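Local coordinates for PhnB-like domain-containing protein (Pseudomonas aeruginosa, PDB 1U69), which is of unknown function but belongs to the PhnB-like proteins of the glyoxalase clan and may take part in drug resistance, at residues A16-E19 and A20-Y24; C110-K113 and W114-W118. All coordinates share one frame; numbering follows the deposited sequence.

Contact 1 of 2, residues A16-E19 and A20-Y24; sequences AALE and AATFY
Ala-16 and Ala-20 open a run of i to i+4 backbone bonds at the start of helix 17-27: Ala-20 N to Ala-16 O, Ala-21 N to Ala-17 O, Thr-22 N to Leu-18 O and Phe-23 N to Glu-19 O, each 2.9 Å. Ala-16 holds the N-cap position, so its carbonyl accepts the first of these bonds, and Ala-20 N meets it nearly head-on, with a C=O...N angle of 168°. The methyl of Ala-20 rests 3.5 Å (CB) from Ala-16 O, and CB of Ala-21 lies 3.3 Å from Ala-17 O. Further along, Leu-18 O takes a second donor, the hydroxyl of Thr-22, with OG1 to O 2.8 Å. Thr-22 N and OG1 approach that oxygen from opposite faces of the carbonyl plane, OG1 tilted 34° from it. The torsion of Thr-22 (chi1 -63°) turns OG1 back along the helix beside its own backbone N, within reach of the preceding turn, while CG2 swings out anti to that N. The Leu-18 side chain runs slantwise to that of Thr-22, its CD1 3.9 Å from Thr-22 OG1. Beyond Glu-19 CB the chain runs out extended to a salt bridge between OE2 and Lys-113. Ala-17 and Ala-21 turn their methyls onto Val-54 of strand 51-58, and Leu-18 and Thr-22 lean on strand 31-38. The small side chains of Ala-17 and Ala-21 are consistent with close packing of helix on sheet in a beta-alpha-beta-beta-beta module, as in the glyoxalase clan, and the threonine spends its hydroxyl on a carbonyl of its own helix, a bond that ties two successive turns through a side chain.

Contact 2 of 2, residues C110-K113 and W114-W118; sequences CRDK and WGISW
Trp-114 follows Lys-113 at the tip of a beta hairpin, where a type I turn from Asp-112 to Gly-115 is closed by Gly-115 N to Asp-112 O. The indole of Trp-114 folds back over Lys-113, whose CB sits over the face of the six-membered ring, 3.7 Å from its centroid, a CH-pi contact. The backbone N of Trp-114 donates to Asp-112 OD1 (2.9 Å), and CE3 presents the ring edge to the carboxylate, which is turned about 79° from the indole. Gly-115 follows with a positive phi, a conformation glycine adopts readily. Ile-116 N gives OD1 of Asp-112 a second bond, 3.0 Å long, from the face opposite that used by Trp-114 N; Ile-116 O in turn accepts Asp-112 N, while Ile-116 CB lies 3.5 Å from OD2. This grip depends on chi1 of Asp-112, 70°, which tucks the carboxylate between its own N and carbonyl carbon, where OD1 meets the N-H groups of the turn. Ser-117 forms the non-hydrogen-bonded pair with Arg-111; a water joins Ser-117 OG to Cys-110 O. Trp-118 closes the hydrogen-bonded pair with Cys-110, N to O and O to N, and its CB packs against SG. Its indole NE1 points almost straight at Asp-112 OD2 (3.0 Å, 170° at the hydrogen), with the oxygen close to the ring plane. This buried carboxylate thus meets three N-H donors, which would probably stabilise a negative charge, and Tyr-24 OH is a further hydrogen-bond partner of OD2. The hairpin lies in the sheet between strands 103-104 and 78-84; Cys-110 faces helix 87-99, Trp-114 rests on helix 17-27, and Trp-118 packs with Phe-28, Phe-80 and Tyr-24.

Overall arrangement
Contact 1, at the start of helix 17-27, comes first along the chain; contact 2, the hairpin tip between strands 109-111 and 117-122, follows far later, yet their centres lie 12 Å apart. The helix covers the sheet of strands 7-13, 61-67, 51-58 and 31-38, whereas the hairpin belongs to the other four-stranded sheet, so the contacts link the two sheets, consistent with the paired modules of the glyoxalase clan. Direct links connect helix and turn: a probable hydrogen bond from Tyr-24 to Asp-112, the salt bridge of Glu-19 with Lys-113, and packing of Ala-16 CB on Trp-114 NE1 at 3.5 Å.

Contact 1 of 2, residues A16-E19 and A20-Y24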
ATOM      1  N   ALA A  16       5.135  24.953 -12.524  1.00 14.25           N
ATOM      2  CA  ALA A  16       3.718  24.657 -12.293  1.00 13.13           C
ATOM      3  C   ALA A  16       3.460  23.627 -11.187  1.00 12.10           C
ATOM      4  O   ALA A  16       2.326  23.149 -11.051  1.00 10.87           O
ATOM      5  CB  ALA A  16       3.096  24.165 -13.584  1.00 14.12           C
ATOM      6  N   ALA A  17       4.482  23.281 -10.397  1.00 11.07           N
ATOM      7  CA  ALA A  17       4.352  22.210  -9.403  1.00 10.57           C
ATOM      8  C   ALA A  17       3.229  22.443  -8.404  1.00 10.59           C
ATOM      9  O   ALA A  17       2.495  21.514  -8.065  1.00  9.76           O
ATOM     10  CB  ALA A  17       5.682  21.980  -8.658  1.00 10.64           C
ATOM     11  N   LEU A  18       3.096  23.671  -7.912  1.00 10.14           N
ATOM     12  CA  LEU A  18       2.057  23.960  -6.923  1.00 10.60           C
ATOM     13  C   LEU A  18       0.668  23.849  -7.546  1.00 10.36           C
ATOM     14  O   LEU A  18      -0.232  23.300  -6.928  1.00  9.68           O
ATOM     15  CB  LEU A  18       2.258  25.332  -6.276  1.00 10.84           C
ATOM     16  CG  LEU A  18       1.292  25.683  -5.131  1.00 11.59           C
ATOM     17  CD1 LEU A  18       1.260  24.612  -4.032  1.00 12.90           C
ATOM     18  CD2 LEU A  18       1.671  27.056  -4.550  1.00 13.17           C
ATOM     19  N   GLU A  19       0.498  24.377  -8.758  1.00 10.73           N
ATOM     20  CA  GLU A  19      -0.789  24.315  -9.452  1.00 10.94           C
ATOM     21  C   GLU A  19      -1.193  22.870  -9.680  1.00 10.13           C
ATOM     22  O   GLU A  19      -2.348  22.518  -9.470  1.00 10.25           O
ATOM     23  CB  GLU A  19      -0.765  25.044 -10.806  1.00 11.14           C
ATOM     24  CG  GLU A  19      -2.122  25.011 -11.537  1.00 14.05           C
ATOM     25  CD  GLU A  19      -2.069  25.509 -12.969  1.00 18.17           C
ATOM     26  OE1 GLU A  19      -1.155  26.305 -13.297  1.00 21.80           O
ATOM     27  OE2 GLU A  19      -2.957  25.124 -13.770  1.00 16.32           O
ATOM     28  N   ALA A  20      -0.237  22.056 -10.144  1.00  9.10           N
ATOM     29  CA  ALA A  20      -0.483  20.643 -10.417  1.00  8.63           C
ATOM     30  C   ALA A  20      -0.872  19.910  -9.158  1.00  8.55           C
ATOM     31  O   ALA A  20      -1.886  19.227  -9.136  1.00  7.91           O
ATOM     32  CB  ALA A  20       0.730  20.006 -11.039  1.00  8.43           C
ATOM     33  N   ALA A  21      -0.070  20.061  -8.102  1.00  8.35           N
ATOM     34  CA  ALA A  21      -0.313  19.378  -6.827  1.00  8.27           C
ATOM     35  C   ALA A  21      -1.687  19.744  -6.272  1.00  7.86           C
ATOM     36  O   ALA A  21      -2.428  18.889  -5.772  1.00  8.31           O
ATOM     37  CB  ALA A  21       0.767  19.734  -5.837  1.00  9.21           C
ATOM     38  N   THR A  22      -2.018  21.023  -6.368  1.00  7.82           N
ATOM     39  CA  THR A  22      -3.294  21.520  -5.888  1.00  8.19           C
ATOM     40  C   THR A  22      -4.428  20.890  -6.690  1.00  8.21           C
ATOM     41  O   THR A  22      -5.438  20.480  -6.132  1.00  8.37           O
ATOM     42  CB  THR A  22      -3.343  23.046  -6.007  1.00  8.86           C
ATOM     43  OG1 THR A  22      -2.336  23.619  -5.163  1.00  9.49           O
ATOM     44  CG2 THR A  22      -4.654  23.581  -5.471  1.00  8.36           C
ATOM     45  N   PHE A  23      -4.262  20.834  -8.008  1.00  8.17           N
ATOM     46  CA  PHE A  23      -5.244  20.187  -8.876  1.00  8.05           C
ATOM     47  C   PHE A  23      -5.432  18.714  -8.517  1.00  8.22           C
ATOM     48  O   PHE A  23      -6.556  18.229  -8.457  1.00  7.82           O
ATOM     49  CB  PHE A  23      -4.824  20.326 -10.352  1.00  7.98           C
ATOM     50  CG  PHE A  23      -5.691  19.542 -11.318  1.00  8.75           C
ATOM     51  CD1 PHE A  23      -6.953  19.976 -11.645  1.00 10.24           C
ATOM     52  CD2 PHE A  23      -5.236  18.363 -11.880  1.00 10.53           C
ATOM     53  CE1 PHE A  23      -7.749  19.238 -12.519  1.00 11.03           C
ATOM     54  CE2 PHE A  23      -6.030  17.629 -12.760  1.00 12.02           C
ATOM     55  CZ  PHE A  23      -7.282  18.075 -13.070  1.00 11.21           C
ATOM     56  N   TYR A  24      -4.339  17.994  -8.297  1.00  7.93           N
ATOM     57  CA  TYR A  24      -4.465  16.579  -7.998  1.00  8.60           C
ATOM     58  C   TYR A  24      -5.207  16.416  -6.671  1.00  9.21           C
ATOM     59  O   TYR A  24      -6.033  15.527  -6.520  1.00  9.75           O
ATOM     60  CB  TYR A  24      -3.100  15.896  -7.911  1.00  7.92           C
ATOM     61  CG  TYR A  24      -2.209  15.982  -9.135  1.00  8.30           C
ATOM     62  CD1 TYR A  24      -2.725  15.987 -10.436  1.00  9.16           C
ATOM     63  CD2 TYR A  24      -0.830  16.034  -8.988  1.00  8.23           C
ATOM     64  CE1 TYR A  24      -1.883  16.052 -11.546  1.00  8.47           C
ATOM     65  CE2 TYR A  24       0.015  16.079 -10.088  1.00  8.96           C
ATOM     66  CZ  TYR A  24      -0.516  16.108 -11.367  1.00  8.77           C
ATOM     67  OH  TYR A  24       0.335  16.152 -12.451  1.00  9.05           O
TER

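Contact 2 of 2, residues C110-K113 and W114-W118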
ATOM      1  N   CYS A 110      -4.625   8.431 -20.438  1.00  9.12           N
ATOM      2  CA  CYS A 110      -4.841   9.827 -20.754  1.00  9.54           C
ATOM      3  C   CYS A 110      -3.653  10.632 -20.213  1.00  9.49           C
ATOM      4  O   CYS A 110      -2.693  10.064 -19.661  1.00  9.27           O
ATOM      5  CB  CYS A 110      -6.175  10.293 -20.167  1.00  8.69           C
ATOM      6  SG  CYS A 110      -6.283  10.144 -18.371  1.00 10.12           S
ATOM      7  N   ARG A 111      -3.674  11.935 -20.442  1.00 10.12           N
ATOM      8  CA  ARG A 111      -2.570  12.808 -20.099  1.00 10.98           C
ATOM      9  C   ARG A 111      -3.098  14.075 -19.461  1.00 11.00           C
ATOM     10  O   ARG A 111      -4.102  14.625 -19.908  1.00 10.85           O
ATOM     11  CB  ARG A 111      -1.773  13.151 -21.358  1.00 12.27           C
ATOM     12  CG  ARG A 111      -1.173  11.949 -22.016  1.00 16.29           C
ATOM     13  CD  ARG A 111       0.202  12.174 -22.597  1.00 20.54           C
ATOM     14  NE  ARG A 111       0.132  13.122 -23.691  1.00 21.94           N
ATOM     15  CZ  ARG A 111       0.256  12.821 -24.978  1.00 22.70           C
ATOM     16  NH1 ARG A 111       0.490  11.564 -25.377  1.00 22.32           N
ATOM     17  NH2 ARG A 111       0.145  13.791 -25.871  1.00 23.03           N
ATOM     18  N   ASP A 112      -2.419  14.549 -18.421  1.00  9.76           N
ATOM     19  CA  ASP A 112      -2.844  15.788 -17.773  1.00  9.90           C
ATOM     20  C   ASP A 112      -2.233  17.025 -18.443  1.00  9.52           C
ATOM     21  O   ASP A 112      -1.468  16.938 -19.407  1.00  9.90           O
ATOM     22  CB  ASP A 112      -2.639  15.759 -16.245  1.00  9.67           C
ATOM     23  CG  ASP A 112      -1.186  15.788 -15.801  1.00  9.24           C
ATOM     24  OD1 ASP A 112      -0.308  16.269 -16.552  1.00  9.03           O
ATOM     25  OD2 ASP A 112      -0.867  15.391 -14.633  1.00 10.03           O
ATOM     26  N   LYS A 113      -2.610  18.181 -17.906  1.00 10.26           N
ATOM     27  CA  LYS A 113      -2.208  19.479 -18.422  1.00 10.97           C
ATOM     28  C   LYS A 113      -0.700  19.642 -18.522  1.00 11.59           C
ATOM     29  O   LYS A 113      -0.227  20.388 -19.377  1.00 11.35           O
ATOM     30  CB  LYS A 113      -2.772  20.559 -17.486  1.00 11.30           C
ATOM     31  CG  LYS A 113      -2.416  21.983 -17.842  1.00 13.37           C
ATOM     32  CD  LYS A 113      -3.263  22.968 -17.057  1.00 13.61           C
ATOM     33  CE  LYS A 113      -2.969  24.396 -17.470  1.00 15.13           C
ATOM     34  NZ  LYS A 113      -3.541  25.366 -16.515  1.00 15.39           N
ATOM     35  N   TRP A 114       0.043  18.947 -17.654  1.00 10.86           N
ATOM     36  CA  TRP A 114       1.497  19.088 -17.529  1.00 11.30           C
ATOM     37  C   TRP A 114       2.211  17.952 -18.253  1.00 11.11           C
ATOM     38  O   TRP A 114       3.434  17.846 -18.212  1.00 11.88           O
ATOM     39  CB  TRP A 114       1.870  19.185 -16.033  1.00 11.43           C
ATOM     40  CG  TRP A 114       1.073  20.288 -15.409  1.00 11.69           C
ATOM     41  CD1 TRP A 114       1.353  21.623 -15.463  1.00 11.58           C
ATOM     42  CD2 TRP A 114      -0.199  20.176 -14.762  1.00 10.05           C
ATOM     43  NE1 TRP A 114       0.352  22.345 -14.854  1.00 12.06           N
ATOM     44  CE2 TRP A 114      -0.611  21.482 -14.408  1.00 10.26           C
ATOM     45  CE3 TRP A 114      -1.023  19.102 -14.413  1.00 10.54           C
ATOM     46  CZ2 TRP A 114      -1.802  21.733 -13.744  1.00 10.85           C
ATOM     47  CZ3 TRP A 114      -2.201  19.353 -13.760  1.00 10.09           C
ATOM     48  CH2 TRP A 114      -2.588  20.662 -13.434  1.00 11.15           C
ATOM     49  N   GLY A 115       1.429  17.141 -18.965  1.00 10.76           N
ATOM     50  CA  GLY A 115       1.951  16.095 -19.816  1.00 11.12           C
ATOM     51  C   GLY A 115       2.171  14.757 -19.154  1.00 10.43           C
ATOM     52  O   GLY A 115       2.714  13.855 -19.801  1.00 10.50           O
ATOM     53  N   ILE A 116       1.748  14.607 -17.899  1.00  9.56           N
ATOM     54  CA  ILE A 116       1.965  13.355 -17.163  1.00  9.45           C
ATOM     55  C   ILE A 116       0.885  12.362 -17.547  1.00  8.58           C
ATOM     56  O   ILE A 116      -0.284  12.724 -17.669  1.00  9.07           O
ATOM     57  CB  ILE A 116       1.974  13.635 -15.656  1.00  9.51           C
ATOM     58  CG1 ILE A 116       3.238  14.437 -15.319  1.00 11.35           C
ATOM     59  CG2 ILE A 116       1.883  12.344 -14.856  1.00 10.42           C
ATOM     60  CD1 ILE A 116       3.132  15.231 -14.092  1.00 14.19           C
ATOM     61  N   SER A 117       1.275  11.113 -17.744  1.00  8.39           N
ATOM     62  CA  SER A 117       0.350  10.062 -18.140  1.00  8.45           C
ATOM     63  C   SER A 117      -0.363   9.441 -16.937  1.00  8.89           C
ATOM     64  O   SER A 117       0.262   9.091 -15.937  1.00  8.53           O
ATOM     65  CB  SER A 117       1.080   8.950 -18.902  1.00  8.62           C
ATOM     66  OG  SER A 117       1.418   9.345 -20.237  1.00  8.46           O
ATOM     67  N   TRP A 118      -1.676   9.313 -17.051  1.00  7.93           N
ATOM     68  CA  TRP A 118      -2.507   8.614 -16.080  1.00  8.01           C
ATOM     69  C   TRP A 118      -3.233   7.493 -16.799  1.00  8.29           C
ATOM     70  O   TRP A 118      -3.577   7.644 -17.964  1.00 10.06           O
ATOM     71  CB  TRP A 118      -3.548   9.575 -15.484  1.00  8.25           C
ATOM     72  CG  TRP A 118      -2.950  10.674 -14.692  1.00  7.28           C
ATOM     73  CD1 TRP A 118      -2.395  11.819 -15.177  1.00  7.97           C
ATOM     74  CD2 TRP A 118      -2.812  10.732 -13.271  1.00  7.15           C
ATOM     75  NE1 TRP A 118      -1.927  12.594 -14.142  1.00  8.40           N
ATOM     76  CE2 TRP A 118      -2.170  11.949 -12.962  1.00  7.19           C
ATOM     77  CE3 TRP A 118      -3.173   9.879 -12.221  1.00  7.37           C
ATOM     78  CZ2 TRP A 118      -1.884  12.337 -11.656  1.00  6.45           C
ATOM     79  CZ3 TRP A 118      -2.876  10.265 -10.920  1.00  7.47           C
ATOM     80  CH2 TRP A 118      -2.231  11.479 -10.653  1.00  7.89           C
TER
HETATM   81  O   HOH W   1      -0.895   8.776 -21.385  1.00 25.76           O